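Local coordinates for protein paenibacillus xanthan lyase (Paenibacillus, PDB 6F2P) that cleaves xanthan as a polysaccharide lyase of family 8, probably releasing the terminal mannose of its side chains by beta-elimination, at residues S823-S828 with M849-S854; T545-L550 with A627-A632; V259-Y264 with S312-A317. All coordinates share one frame; numbering follows the deposited sequence.

Contact 1: S823-S828 with M849-S854; sequences SRIMKS and MFWTTS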
ATOM      1  N   SER A 823      23.065  -5.688 -28.123  1.00 26.40           N
ATOM      2  CA  SER A 823      21.651  -5.952 -28.350  1.00 27.08           C
ATOM      3  C   SER A 823      21.462  -6.648 -29.687  1.00 24.00           C
ATOM      4  O   SER A 823      22.156  -6.341 -30.653  1.00 28.66           O
ATOM      5  CB  SER A 823      20.836  -4.657 -28.302  1.00 26.69           C
ATOM      6  OG  SER A 823      21.194  -3.789 -29.361  1.00 33.68           O
ATOM      7  N   ARG A 824      20.545  -7.606 -29.731  1.00 24.49           N
ATOM      8  CA  ARG A 824      20.241  -8.308 -30.973  1.00 29.01           C
ATOM      9  C   ARG A 824      18.998  -7.686 -31.582  1.00 25.89           C
ATOM     10  O   ARG A 824      17.946  -7.646 -30.952  1.00 27.98           O
ATOM     11  CB  ARG A 824      20.044  -9.809 -30.739  1.00 24.87           C
ATOM     12  CG  ARG A 824      19.879 -10.624 -32.010  1.00 26.47           C
ATOM     13  CD  ARG A 824      19.779 -12.115 -31.706  1.00 31.94           C
ATOM     14  NE  ARG A 824      20.247 -12.944 -32.816  1.00 41.12           N
ATOM     15  CZ  ARG A 824      19.454 -13.650 -33.617  1.00 41.78           C
ATOM     16  NH1 ARG A 824      18.143 -13.642 -33.438  1.00 36.06           N
ATOM     17  NH2 ARG A 824      19.976 -14.372 -34.598  1.00 46.97           N
ATOM     18  N   ILE A 825      19.143  -7.186 -32.803  1.00 22.30           N
ATOM     19  CA  ILE A 825      18.090  -6.453 -33.480  1.00 26.28           C
ATOM     20  C   ILE A 825      17.605  -7.229 -34.705  1.00 34.55           C
ATOM     21  O   ILE A 825      18.419  -7.669 -35.525  1.00 38.32           O
ATOM     22  CB  ILE A 825      18.605  -5.068 -33.939  1.00 29.21           C
ATOM     23  CG1 ILE A 825      19.156  -4.261 -32.749  1.00 24.41           C
ATOM     24  CG2 ILE A 825      17.527  -4.318 -34.719  1.00 27.78           C
ATOM     25  CD1 ILE A 825      18.209  -4.145 -31.571  1.00 25.64           C
ATOM     26  N   MET A 826      16.291  -7.408 -34.831  1.00 28.39           N
ATOM     27  CA  MET A 826      15.733  -8.035 -36.026  1.00 28.97           C
ATOM     28  C   MET A 826      15.596  -6.999 -37.142  1.00 36.37           C
ATOM     29  O   MET A 826      15.350  -5.814 -36.880  1.00 28.04           O
ATOM     30  CB  MET A 826      14.380  -8.664 -35.718  1.00 27.77           C
ATOM     31  CG  MET A 826      14.408  -9.641 -34.567  1.00 26.15           C
ATOM     32  SD  MET A 826      15.350 -11.110 -34.984  1.00 38.64           S
ATOM     33  CE  MET A 826      16.754 -10.879 -33.920  1.00 41.89           C
ATOM     34  N   LYS A 827      15.766  -7.441 -38.386  1.00 33.58           N
ATOM     35  CA  LYS A 827      15.632  -6.541 -39.524  1.00 33.72           C
ATOM     36  C   LYS A 827      14.186  -6.084 -39.669  1.00 36.48           C
ATOM     37  O   LYS A 827      13.249  -6.878 -39.544  1.00 33.95           O
ATOM     38  CB  LYS A 827      16.099  -7.212 -40.822  1.00 40.36           C
ATOM     39  CG  LYS A 827      16.047  -6.305 -42.056  1.00 42.42           C
ATOM     40  CD  LYS A 827      16.461  -7.057 -43.315  1.00 47.71           C
ATOM     41  CE  LYS A 827      16.266  -6.217 -44.570  1.00 38.49           C
ATOM     42  NZ  LYS A 827      16.527  -7.039 -45.786  1.00 45.96           N
ATOM     43  N   SER A 828      14.014  -4.797 -39.931  1.00 32.59           N
ATOM     44  CA  SER A 828      12.698  -4.221 -40.126  1.00 34.49           C
ATOM     45  C   SER A 828      12.868  -3.027 -41.046  1.00 39.26           C
ATOM     46  O   SER A 828      13.808  -2.248 -40.887  1.00 38.88           O
ATOM     47  CB  SER A 828      12.108  -3.788 -38.781  1.00 38.14           C
ATOM     48  OG  SER A 828      10.909  -3.046 -38.932  1.00 39.43           O
ATOM     49  N   MET A 849      20.068   1.557 -36.666  1.00 30.37           N
ATOM     50  CA  MET A 849      19.593   0.180 -36.661  1.00 28.31           C
ATOM     51  C   MET A 849      18.941  -0.230 -37.980  1.00 31.72           C
ATOM     52  O   MET A 849      18.340  -1.300 -38.068  1.00 32.58           O
ATOM     53  CB  MET A 849      18.593  -0.018 -35.523  1.00 34.04           C
ATOM     54  CG  MET A 849      19.075   0.450 -34.164  1.00 30.73           C
ATOM     55  SD  MET A 849      20.251  -0.721 -33.503  1.00 46.88           S
ATOM     56  CE  MET A 849      20.338  -0.250 -31.783  1.00 26.43           C
ATOM     57  N   PHE A 850      19.048   0.612 -39.001  1.00 30.84           N
ATOM     58  CA  PHE A 850      18.493   0.264 -40.306  1.00 37.07           C
ATOM     59  C   PHE A 850      19.509  -0.432 -41.226  1.00 38.24           C
ATOM     60  O   PHE A 850      20.697  -0.101 -41.226  1.00 39.36           O
ATOM     61  CB  PHE A 850      17.915   1.500 -41.004  1.00 38.19           C
ATOM     62  CG  PHE A 850      17.283   1.202 -42.339  1.00 38.14           C
ATOM     63  CD1 PHE A 850      15.969   0.758 -42.414  1.00 39.83           C
ATOM     64  CD2 PHE A 850      18.001   1.359 -43.517  1.00 33.14           C
ATOM     65  CE1 PHE A 850      15.379   0.476 -43.638  1.00 34.20           C
ATOM     66  CE2 PHE A 850      17.421   1.073 -44.741  1.00 37.82           C
ATOM     67  CZ  PHE A 850      16.105   0.631 -44.803  1.00 36.14           C
ATOM     68  N   TRP A 851      19.025  -1.400 -42.001  1.00 33.22           N
ATOM     69  CA  TRP A 851      19.814  -1.978 -43.087  1.00 40.99           C
ATOM     70  C   TRP A 851      18.960  -2.687 -44.152  1.00 43.62           C
ATOM     71  O   TRP A 851      17.827  -3.104 -43.893  1.00 39.43           O
ATOM     72  CB  TRP A 851      20.920  -2.902 -42.562  1.00 33.27           C
ATOM     73  CG  TRP A 851      20.453  -4.217 -42.022  1.00 34.84           C
ATOM     74  CD1 TRP A 851      20.380  -5.405 -42.693  1.00 42.07           C
ATOM     75  CD2 TRP A 851      20.013  -4.482 -40.690  1.00 34.29           C
ATOM     76  NE1 TRP A 851      19.920  -6.395 -41.859  1.00 39.57           N
ATOM     77  CE2 TRP A 851      19.687  -5.853 -40.622  1.00 38.72           C
ATOM     78  CE3 TRP A 851      19.861  -3.692 -39.548  1.00 30.08           C
ATOM     79  CZ2 TRP A 851      19.218  -6.450 -39.457  1.00 33.99           C
ATOM     80  CZ3 TRP A 851      19.398  -4.284 -38.395  1.00 32.60           C
ATOM     81  CH2 TRP A 851      19.079  -5.652 -38.356  1.00 33.97           C
ATOM     82  N   THR A 852      19.532  -2.812 -45.346  1.00 48.08           N
ATOM     83  CA  THR A 852      18.838  -3.343 -46.515  1.00 50.23           C
ATOM     84  C   THR A 852      19.420  -4.684 -46.948  1.00 51.58           C
ATOM     85  O   THR A 852      18.787  -5.437 -47.697  1.00 47.98           O
ATOM     86  CB  THR A 852      18.957  -2.372 -47.699  1.00 50.78           C
ATOM     87  OG1 THR A 852      20.308  -1.897 -47.780  1.00 51.98           O
ATOM     88  CG2 THR A 852      18.026  -1.186 -47.515  1.00 39.69           C
ATOM     89  N   THR A 853      20.631  -4.973 -46.475  1.00 39.71           N
ATOM     90  CA  THR A 853      21.323  -6.203 -46.839  1.00 47.42           C
ATOM     91  C   THR A 853      20.548  -7.462 -46.415  1.00 51.34           C
ATOM     92  O   THR A 853      19.502  -7.374 -45.767  1.00 50.63           O
ATOM     93  CB  THR A 853      22.779  -6.222 -46.311  1.00 51.64           C
ATOM     94  OG1 THR A 853      22.784  -6.056 -44.890  1.00 53.76           O
ATOM     95  CG2 THR A 853      23.575  -5.093 -46.933  1.00 46.38           C
ATOM     96  N   SER A 854      21.072  -8.625 -46.790  1.00 44.72           N
ATOM     97  CA  SER A 854      20.332  -9.884 -46.717  1.00 37.43           C
ATOM     98  C   SER A 854      19.930 -10.339 -45.308  1.00 44.95           C
ATOM     99  O   SER A 854      18.814 -10.831 -45.111  1.00 41.00           O
ATOM    100  CB  SER A 854      21.129 -10.997 -47.409  1.00 41.11           C
ATOM    101  OG  SER A 854      21.993 -10.467 -48.402  1.00 47.68           O
TER
HETATM  102  O   HOH W   1      16.649  -3.173 -39.729  1.00 32.06           O
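K827 and W851 bring their CA atoms to 7.1 Å where the end of strand 817-826 meets the loop 849-854, the two segments running 64° apart. The long side chain of K827 passes obliquely over one face of the W851 indole. Its CB sits 3.5 Å from CZ2 of W851. Its CG lies over the five-membered ring as a CH-pi contact, 4.2 Å from the W851 ring centroid and offset toward the rim. With CG anti to the backbone N (chi1 -177°) and the chain extended beyond it, the ammonium is carried past the ring to the loop carbonyls. There NZ of K827 donates to T853 O at 3.0 Å, from 32° out of the carbonyl plane. A weak bond also runs from K827 NZ to T852 O at 3.4 Å. Cut back to alanine, K827 would probably leave the T852 and T853 carbonyls without their lysine donor and part of the indole face without its aliphatic cover. At the six-membered end of the indole, I825 O lies at the ring edge, in plane, 3.5 Å from W851 CH2. NE1 of W851 bonds to E855 O, which helps fix the ring's rotation. Deeper in, CG1 of I825 packs on M849 SD at 3.8 Å, the two side chains crossing at about a right angle. Water 1, above the same indole face as K827, accepts from S828 N and donates to M849 O. Loop 849-854 crosses between the two antiparallel sheets of a calcium-binding beta-sandwich module, from strand 841-848 of one to strand 857-867 of the other. Strand 817-826 lies between 857-867 and 891-900. On it, R824 forms a salt bridge with the calcium ligand D894.

Contact 2: T545-L550 with A627-A632; sequences TNYIHL and AVASYA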
ATOM      1  N   THR A 545      11.437  17.398  28.613  1.00 17.35           N
ATOM      2  CA  THR A 545      10.365  16.453  28.878  1.00 19.55           C
ATOM      3  C   THR A 545      10.825  15.033  28.558  1.00 17.90           C
ATOM      4  O   THR A 545      11.276  14.752  27.439  1.00 12.27           O
ATOM      5  CB  THR A 545       9.107  16.787  28.071  1.00 15.75           C
ATOM      6  OG1 THR A 545       8.794  18.176  28.234  1.00 19.09           O
ATOM      7  CG2 THR A 545       7.933  15.931  28.551  1.00 12.76           C
ATOM      8  N   ASN A 546      10.709  14.148  29.546  1.00 14.23           N
ATOM      9  CA  ASN A 546      11.122  12.759  29.382  1.00 17.61           C
ATOM     10  C   ASN A 546       9.928  11.857  29.149  1.00 19.73           C
ATOM     11  O   ASN A 546       9.911  11.022  28.239  1.00 17.91           O
ATOM     12  CB  ASN A 546      11.883  12.286  30.616  1.00 14.44           C
ATOM     13  CG  ASN A 546      13.161  13.051  30.830  1.00 16.27           C
ATOM     14  OD1 ASN A 546      13.841  13.428  29.870  1.00 17.49           O
ATOM     15  ND2 ASN A 546      13.498  13.299  32.093  1.00 21.04           N
ATOM     16  N   TYR A 547       8.923  12.025  29.993  1.00 17.22           N
ATOM     17  CA  TYR A 547       7.695  11.282  29.827  1.00 20.46           C
ATOM     18  C   TYR A 547       6.498  12.101  30.293  1.00 24.24           C
ATOM     19  O   TYR A 547       6.653  13.108  30.984  1.00 25.54           O
ATOM     20  CB  TYR A 547       7.766   9.928  30.542  1.00 17.92           C
ATOM     21  CG  TYR A 547       8.256   9.981  31.975  1.00 22.25           C
ATOM     22  CD1 TYR A 547       9.616  10.014  32.266  1.00 23.38           C
ATOM     23  CD2 TYR A 547       7.359   9.966  33.037  1.00 18.82           C
ATOM     24  CE1 TYR A 547      10.067  10.049  33.580  1.00 27.05           C
ATOM     25  CE2 TYR A 547       7.797  10.001  34.345  1.00 18.05           C
ATOM     26  CZ  TYR A 547       9.151  10.040  34.616  1.00 26.65           C
ATOM     27  OH  TYR A 547       9.594  10.071  35.926  1.00 23.99           O
ATOM     28  N   ILE A 548       5.310  11.668  29.885  1.00 21.52           N
ATOM     29  CA  ILE A 548       4.072  12.351  30.203  1.00 20.17           C
ATOM     30  C   ILE A 548       3.013  11.278  30.423  1.00 22.41           C
ATOM     31  O   ILE A 548       3.003  10.262  29.725  1.00 17.67           O
ATOM     32  CB  ILE A 548       3.631  13.267  29.033  1.00 21.65           C
ATOM     33  CG1 ILE A 548       4.599  14.433  28.850  1.00 18.19           C
ATOM     34  CG2 ILE A 548       2.230  13.817  29.257  1.00 19.35           C
ATOM     35  CD1 ILE A 548       4.157  15.427  27.799  1.00 17.31           C
ATOM     36  N   HIS A 549       2.128  11.492  31.390  1.00 21.17           N
ATOM     37  CA  HIS A 549       0.991  10.605  31.567  1.00 18.99           C
ATOM     38  C   HIS A 549      -0.293  11.428  31.615  1.00 23.33           C
ATOM     39  O   HIS A 549      -0.416  12.353  32.414  1.00 21.09           O
ATOM     40  CB  HIS A 549       1.140   9.769  32.835  1.00 16.68           C
ATOM     41  CG  HIS A 549      -0.007   8.841  33.085  1.00 23.76           C
ATOM     42  ND1 HIS A 549      -1.196   9.260  33.644  1.00 24.37           N
ATOM     43  CD2 HIS A 549      -0.151   7.513  32.850  1.00 25.92           C
ATOM     44  CE1 HIS A 549      -2.020   8.233  33.743  1.00 24.44           C
ATOM     45  NE2 HIS A 549      -1.412   7.160  33.269  1.00 22.83           N
ATOM     46  N   LEU A 550      -1.235  11.090  30.739  1.00 21.06           N
ATOM     47  CA  LEU A 550      -2.534  11.740  30.696  1.00 21.27           C
ATOM     48  C   LEU A 550      -3.596  10.722  31.073  1.00 24.08           C
ATOM     49  O   LEU A 550      -3.748   9.709  30.390  1.00 28.24           O
ATOM     50  CB  LEU A 550      -2.823  12.282  29.297  1.00 22.77           C
ATOM     51  CG  LEU A 550      -4.267  12.778  29.141  1.00 23.00           C
ATOM     52  CD1 LEU A 550      -4.544  13.874  30.146  1.00 20.82           C
ATOM     53  CD2 LEU A 550      -4.571  13.261  27.723  1.00 11.69           C
ATOM     54  N   ALA A 627       4.235   3.141  35.536  1.00 25.03           N
ATOM     55  CA  ALA A 627       4.640   2.225  34.482  1.00 26.13           C
ATOM     56  C   ALA A 627       5.273   3.021  33.345  1.00 27.44           C
ATOM     57  O   ALA A 627       6.312   2.624  32.794  1.00 22.43           O
ATOM     58  CB  ALA A 627       3.449   1.416  33.984  1.00 25.21           C
ATOM     59  N   VAL A 628       4.652   4.150  33.007  1.00 22.14           N
ATOM     60  CA  VAL A 628       5.209   5.037  31.988  1.00 25.78           C
ATOM     61  C   VAL A 628       6.618   5.468  32.377  1.00 26.66           C
ATOM     62  O   VAL A 628       7.562   5.328  31.592  1.00 21.74           O
ATOM     63  CB  VAL A 628       4.340   6.281  31.761  1.00 18.89           C
ATOM     64  CG1 VAL A 628       5.071   7.266  30.863  1.00 17.83           C
ATOM     65  CG2 VAL A 628       3.001   5.881  31.159  1.00 19.79           C
ATOM     66  N   ALA A 629       6.749   5.975  33.598  1.00 24.14           N
ATOM     67  CA  ALA A 629       8.050   6.323  34.146  1.00 23.49           C
ATOM     68  C   ALA A 629       8.988   5.122  34.047  1.00 24.15           C
ATOM     69  O   ALA A 629      10.144   5.246  33.627  1.00 23.24           O
ATOM     70  CB  ALA A 629       7.902   6.761  35.587  1.00 20.15           C
ATOM     71  N   SER A 630       8.476   3.954  34.416  1.00 24.59           N
ATOM     72  CA  SER A 630       9.284   2.740  34.420  1.00 23.71           C
ATOM     73  C   SER A 630       9.820   2.419  33.022  1.00 24.31           C
ATOM     74  O   SER A 630      10.986   2.055  32.863  1.00 24.31           O
ATOM     75  CB  SER A 630       8.477   1.570  34.979  1.00 17.47           C
ATOM     76  OG  SER A 630       9.217   0.368  34.905  1.00 41.09           O
ATOM     77  N   TYR A 631       8.966   2.580  32.014  1.00 26.53           N
ATOM     78  CA  TYR A 631       9.361   2.384  30.622  1.00 21.57           C
ATOM     79  C   TYR A 631      10.445   3.379  30.231  1.00 22.87           C
ATOM     80  O   TYR A 631      11.412   3.018  29.567  1.00 21.59           O
ATOM     81  CB  TYR A 631       8.148   2.533  29.699  1.00 17.99           C
ATOM     82  CG  TYR A 631       8.348   2.069  28.263  1.00 15.06           C
ATOM     83  CD1 TYR A 631       9.005   2.868  27.332  1.00 18.54           C
ATOM     84  CD2 TYR A 631       7.840   0.848  27.831  1.00 16.67           C
ATOM     85  CE1 TYR A 631       9.173   2.451  26.011  1.00 16.17           C
ATOM     86  CE2 TYR A 631       8.001   0.421  26.514  1.00 17.56           C
ATOM     87  CZ  TYR A 631       8.669   1.225  25.611  1.00 18.22           C
ATOM     88  OH  TYR A 631       8.834   0.799  24.304  1.00 17.88           O
ATOM     89  N   ALA A 632      10.293   4.632  30.648  1.00 27.23           N
ATOM     90  CA  ALA A 632      11.268   5.657  30.291  1.00 22.95           C
ATOM     91  C   ALA A 632      12.651   5.337  30.844  1.00 21.77           C
ATOM     92  O   ALA A 632      13.659   5.627  30.206  1.00 29.55           O
ATOM     93  CB  ALA A 632      10.810   7.016  30.757  1.00 24.32           C
TER
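Y547 lays its ring on the small residues A629 and A632 of helix 625-633. Strand 545-550 and the helix run nearly antiparallel, at 158°, with axes 8.3 Å apart. Neither alanine has bulk beyond CB, so the helix surface is shallow here and the flat ring can settle into it. A629 CA comes over one face of the Y547 ring, 3.8 Å from its centroid, as a CH-pi contact. The methyl CB of A629 lies by the outer half of the ring, 3.5 Å from Y547 CE2. The CB of A632, one turn further on, meets the opposite flank of the ring, on the same side of its plane, 3.6 Å from Y547 CD1. CG of Y547 stands between its backbone N and carbonyl carbon (chi1 49°), and from there the ring reaches the helix. The main bump on the helix side is V628. It fills the hollow between Y547 and H549, whose CB atoms both point to the helix. Its CG1 rests 3.8 Å from Y547 CB, and its CG2 meets the edge of the H549 imidazole, in plane, 3.9 Å from CD2 of H549. No hydrogen bond joins the segments. The Y547 hydroxyl bonds instead to a bound methylpentanediol, probably from the crystallisation liquor. I548 points the other way, onto strand 595-607 of a second sheet. Y631 OH bonds to the calcium ligand E492. The short helix packs on strands 545-550 and 559-563, on the sheet face turned from 595-607; strand 545-550 is part of the family 8 lyase super-sandwich fold.

Contact 3: V259-Y264 with S312-A317; sequences VYRWIY and SADATA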
ATOM      1  N   VAL A 259     -18.121 -10.726  -0.932  1.00 16.96           N
ATOM      2  CA  VAL A 259     -18.880  -9.885  -0.012  1.00 18.88           C
ATOM      3  C   VAL A 259     -18.700 -10.376   1.423  1.00 16.19           C
ATOM      4  O   VAL A 259     -18.661  -9.584   2.353  1.00 17.95           O
ATOM      5  CB  VAL A 259     -20.379  -9.836  -0.384  1.00 14.77           C
ATOM      6  CG1 VAL A 259     -21.158  -8.978   0.600  1.00  9.99           C
ATOM      7  CG2 VAL A 259     -20.551  -9.315  -1.799  1.00 10.03           C
ATOM      8  N   TYR A 260     -18.574 -11.684   1.604  1.00 16.33           N
ATOM      9  CA  TYR A 260     -18.334 -12.215   2.942  1.00 15.86           C
ATOM     10  C   TYR A 260     -16.904 -11.906   3.380  1.00 18.21           C
ATOM     11  O   TYR A 260     -16.671 -11.536   4.527  1.00 17.02           O
ATOM     12  CB  TYR A 260     -18.656 -13.709   3.012  1.00 13.68           C
ATOM     13  CG  TYR A 260     -20.091 -13.982   2.634  1.00 20.72           C
ATOM     14  CD1 TYR A 260     -21.102 -13.913   3.579  1.00 18.69           C
ATOM     15  CD2 TYR A 260     -20.442 -14.258   1.317  1.00 23.40           C
ATOM     16  CE1 TYR A 260     -22.420 -14.127   3.227  1.00 25.22           C
ATOM     17  CE2 TYR A 260     -21.758 -14.473   0.958  1.00 19.33           C
ATOM     18  CZ  TYR A 260     -22.740 -14.412   1.917  1.00 19.91           C
ATOM     19  OH  TYR A 260     -24.050 -14.635   1.568  1.00 21.47           O
ATOM     20  N   ARG A 261     -15.961 -12.024   2.451  1.00 15.94           N
ATOM     21  CA  ARG A 261     -14.577 -11.694   2.738  1.00 18.95           C
ATOM     22  C   ARG A 261     -14.431 -10.229   3.153  1.00 21.48           C
ATOM     23  O   ARG A 261     -13.612  -9.916   4.039  1.00 15.95           O
ATOM     24  CB  ARG A 261     -13.668 -11.989   1.534  1.00 19.84           C
ATOM     25  CG  ARG A 261     -13.651 -13.441   1.047  1.00 24.12           C
ATOM     26  CD  ARG A 261     -13.700 -14.459   2.180  1.00 22.91           C
ATOM     27  NE  ARG A 261     -12.561 -14.365   3.094  1.00 28.23           N
ATOM     28  CZ  ARG A 261     -12.398 -15.140   4.164  1.00 29.77           C
ATOM     29  NH1 ARG A 261     -13.296 -16.077   4.449  1.00 26.46           N
ATOM     30  NH2 ARG A 261     -11.338 -14.977   4.948  1.00 27.28           N
ATOM     31  N   TRP A 262     -15.213  -9.349   2.514  1.00 17.13           N
ATOM     32  CA  TRP A 262     -15.149  -7.904   2.790  1.00 18.57           C
ATOM     33  C   TRP A 262     -15.259  -7.618   4.279  1.00 17.16           C
ATOM     34  O   TRP A 262     -14.571  -6.742   4.803  1.00 19.04           O
ATOM     35  CB  TRP A 262     -16.245  -7.127   2.056  1.00 15.34           C
ATOM     36  CG  TRP A 262     -16.098  -7.103   0.558  1.00 21.97           C
ATOM     37  CD1 TRP A 262     -14.988  -7.437  -0.168  1.00 17.66           C
ATOM     38  CD2 TRP A 262     -17.107  -6.731  -0.399  1.00 16.91           C
ATOM     39  NE1 TRP A 262     -15.242  -7.287  -1.514  1.00 16.10           N
ATOM     40  CE2 TRP A 262     -16.534  -6.859  -1.680  1.00 16.18           C
ATOM     41  CE3 TRP A 262     -18.435  -6.308  -0.295  1.00 19.32           C
ATOM     42  CZ2 TRP A 262     -17.246  -6.577  -2.849  1.00 18.99           C
ATOM     43  CZ3 TRP A 262     -19.138  -6.022  -1.458  1.00 15.52           C
ATOM     44  CH2 TRP A 262     -18.543  -6.160  -2.714  1.00 17.14           C
ATOM     45  N   ILE A 263     -16.119  -8.371   4.956  1.00 13.03           N
ATOM     46  CA  ILE A 263     -16.265  -8.247   6.398  1.00 12.96           C
ATOM     47  C   ILE A 263     -14.945  -8.501   7.130  1.00 16.16           C
ATOM     48  O   ILE A 263     -14.522  -7.683   7.944  1.00 18.00           O
ATOM     49  CB  ILE A 263     -17.342  -9.197   6.926  1.00 14.08           C
ATOM     50  CG1 ILE A 263     -18.673  -8.939   6.205  1.00 15.59           C
ATOM     51  CG2 ILE A 263     -17.492  -9.053   8.424  1.00 11.98           C
ATOM     52  CD1 ILE A 263     -19.099  -7.482   6.191  1.00 13.57           C
ATOM     53  N   TYR A 264     -14.278  -9.616   6.829  1.00 16.46           N
ATOM     54  CA  TYR A 264     -13.012  -9.923   7.498  1.00 17.54           C
ATOM     55  C   TYR A 264     -11.916  -8.943   7.105  1.00 14.84           C
ATOM     56  O   TYR A 264     -11.095  -8.561   7.931  1.00 13.11           O
ATOM     57  CB  TYR A 264     -12.533 -11.338   7.182  1.00 14.77           C
ATOM     58  CG  TYR A 264     -13.475 -12.432   7.594  1.00 13.67           C
ATOM     59  CD1 TYR A 264     -13.847 -12.592   8.918  1.00 13.44           C
ATOM     60  CD2 TYR A 264     -13.970 -13.331   6.658  1.00 17.43           C
ATOM     61  CE1 TYR A 264     -14.704 -13.603   9.299  1.00 18.47           C
ATOM     62  CE2 TYR A 264     -14.824 -14.348   7.026  1.00 19.32           C
ATOM     63  CZ  TYR A 264     -15.189 -14.481   8.349  1.00 21.81           C
ATOM     64  OH  TYR A 264     -16.046 -15.494   8.717  1.00 19.65           O
ATOM     65  N   SER A 312     -21.913 -21.794   7.202  1.00 25.15           N
ATOM     66  CA  SER A 312     -21.855 -22.041   8.645  1.00 28.98           C
ATOM     67  C   SER A 312     -20.717 -21.327   9.379  1.00 28.32           C
ATOM     68  O   SER A 312     -20.950 -20.609  10.352  1.00 23.80           O
ATOM     69  CB  SER A 312     -21.768 -23.541   8.912  1.00 24.71           C
ATOM     70  OG  SER A 312     -21.929 -23.810  10.293  1.00 45.84           O
ATOM     71  N   ALA A 313     -19.494 -21.537   8.901  1.00 27.74           N
ATOM     72  CA  ALA A 313     -18.309 -20.961   9.526  1.00 23.09           C
ATOM     73  C   ALA A 313     -18.400 -19.450   9.610  1.00 24.80           C
ATOM     74  O   ALA A 313     -18.195 -18.877  10.678  1.00 27.79           O
ATOM     75  CB  ALA A 313     -17.072 -21.356   8.768  1.00 15.07           C
ATOM     76  N   ASP A 314     -18.702 -18.813   8.481  1.00 22.57           N
ATOM     77  CA  ASP A 314     -18.808 -17.357   8.414  1.00 23.63           C
ATOM     78  C   ASP A 314     -19.962 -16.800   9.259  1.00 23.07           C
ATOM     79  O   ASP A 314     -19.798 -15.819   9.993  1.00 22.36           O
ATOM     80  CB  ASP A 314     -18.958 -16.895   6.962  1.00 22.32           C
ATOM     81  CG  ASP A 314     -17.672 -17.034   6.162  1.00 28.48           C
ATOM     82  OD1 ASP A 314     -16.577 -16.946   6.756  1.00 28.72           O
ATOM     83  OD2 ASP A 314     -17.756 -17.219   4.931  1.00 28.85           O
ATOM     84  N   ALA A 315     -21.127 -17.423   9.151  1.00 20.96           N
ATOM     85  CA  ALA A 315     -22.283 -16.988   9.912  1.00 21.72           C
ATOM     86  C   ALA A 315     -21.940 -16.965  11.395  1.00 23.46           C
ATOM     87  O   ALA A 315     -22.286 -16.030  12.117  1.00 25.69           O
ATOM     88  CB  ALA A 315     -23.454 -17.902   9.647  1.00 21.04           C
ATOM     89  N   THR A 316     -21.219 -17.988  11.831  1.00 25.02           N
ATOM     90  CA  THR A 316     -20.803 -18.098  13.219  1.00 20.11           C
ATOM     91  C   THR A 316     -19.872 -16.953  13.574  1.00 20.29           C
ATOM     92  O   THR A 316     -20.079 -16.263  14.569  1.00 24.86           O
ATOM     93  CB  THR A 316     -20.083 -19.423  13.456  1.00 22.52           C
ATOM     94  OG1 THR A 316     -20.969 -20.501  13.130  1.00 20.80           O
ATOM     95  CG2 THR A 316     -19.612 -19.544  14.914  1.00 15.31           C
ATOM     96  N   ALA A 317     -18.856 -16.752  12.740  1.00 18.31           N
ATOM     97  CA  ALA A 317     -17.869 -15.696  12.942  1.00 21.72           C
ATOM     98  C   ALA A 317     -18.523 -14.312  12.964  1.00 23.79           C
ATOM     99  O   ALA A 317     -18.191 -13.460  13.799  1.00 22.65           O
ATOM    100  CB  ALA A 317     -16.792 -15.769  11.857  1.00 19.20           C
TER
HETATM  101  O   HOH W   2     -15.689 -16.823   3.024  1.00 22.36           O
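Y264 points its hydroxyl at D314 across two helices whose axes cross at 38°. Its OH donates to D314 OD1 at 2.5 Å, a length not to be leaned on at this resolution. The carboxylate oxygen lies in the plane of the ring, at its edge, while the carboxylate itself is turned 52° from that plane. A317 CB also meets the ring edge, 3.2 Å from Y264 OH and 3.9 Å from Y264 CE1. CG of Y264 is anti to its own carbonyl carbon (chi1 -60°), and the ring extends from there toward helix 312-328. F318 and M321 of that helix also touch the ring. Both helices belong to the alpha-helical domain of polysaccharide lyase family 8, an incomplete alpha/alpha toroid in this family. D314 sits in the first turn of its helix, where the helix end would probably favour its negative charge. CD2 of Y264 lies over the centre of one face of the R261 guanidinium. NH1 of R261 stays 4.1 Å from D314 OD1, beyond a salt bridge. Water 2 spans the gap instead, accepting from R261 NH1 in the guanidinium plane and donating to D314 OD2. Y260 turns its hydroxyl elsewhere, to T309 OG1.

How the contacts relate
Along the chain the contacts come in the order 3, 2, 1, each closing before the next opens. None touches another. Contact 3 joins two helices of the N-terminal alpha-helical domain. Contact 2 lies about 41 Å from it, centre to centre, on a nine-stranded sheet of the super-sandwich region. Contact 1 is in a later calcium-bearing beta module, its centre about 60 Å from that of contact 3 and about 73 Å from that of contact 2. Contacts 1 and 2 lie on opposite sides of the chain's centre. The three contacts share no helix, strand or sheet; each lies within a different part of this elongated multidomain lyase.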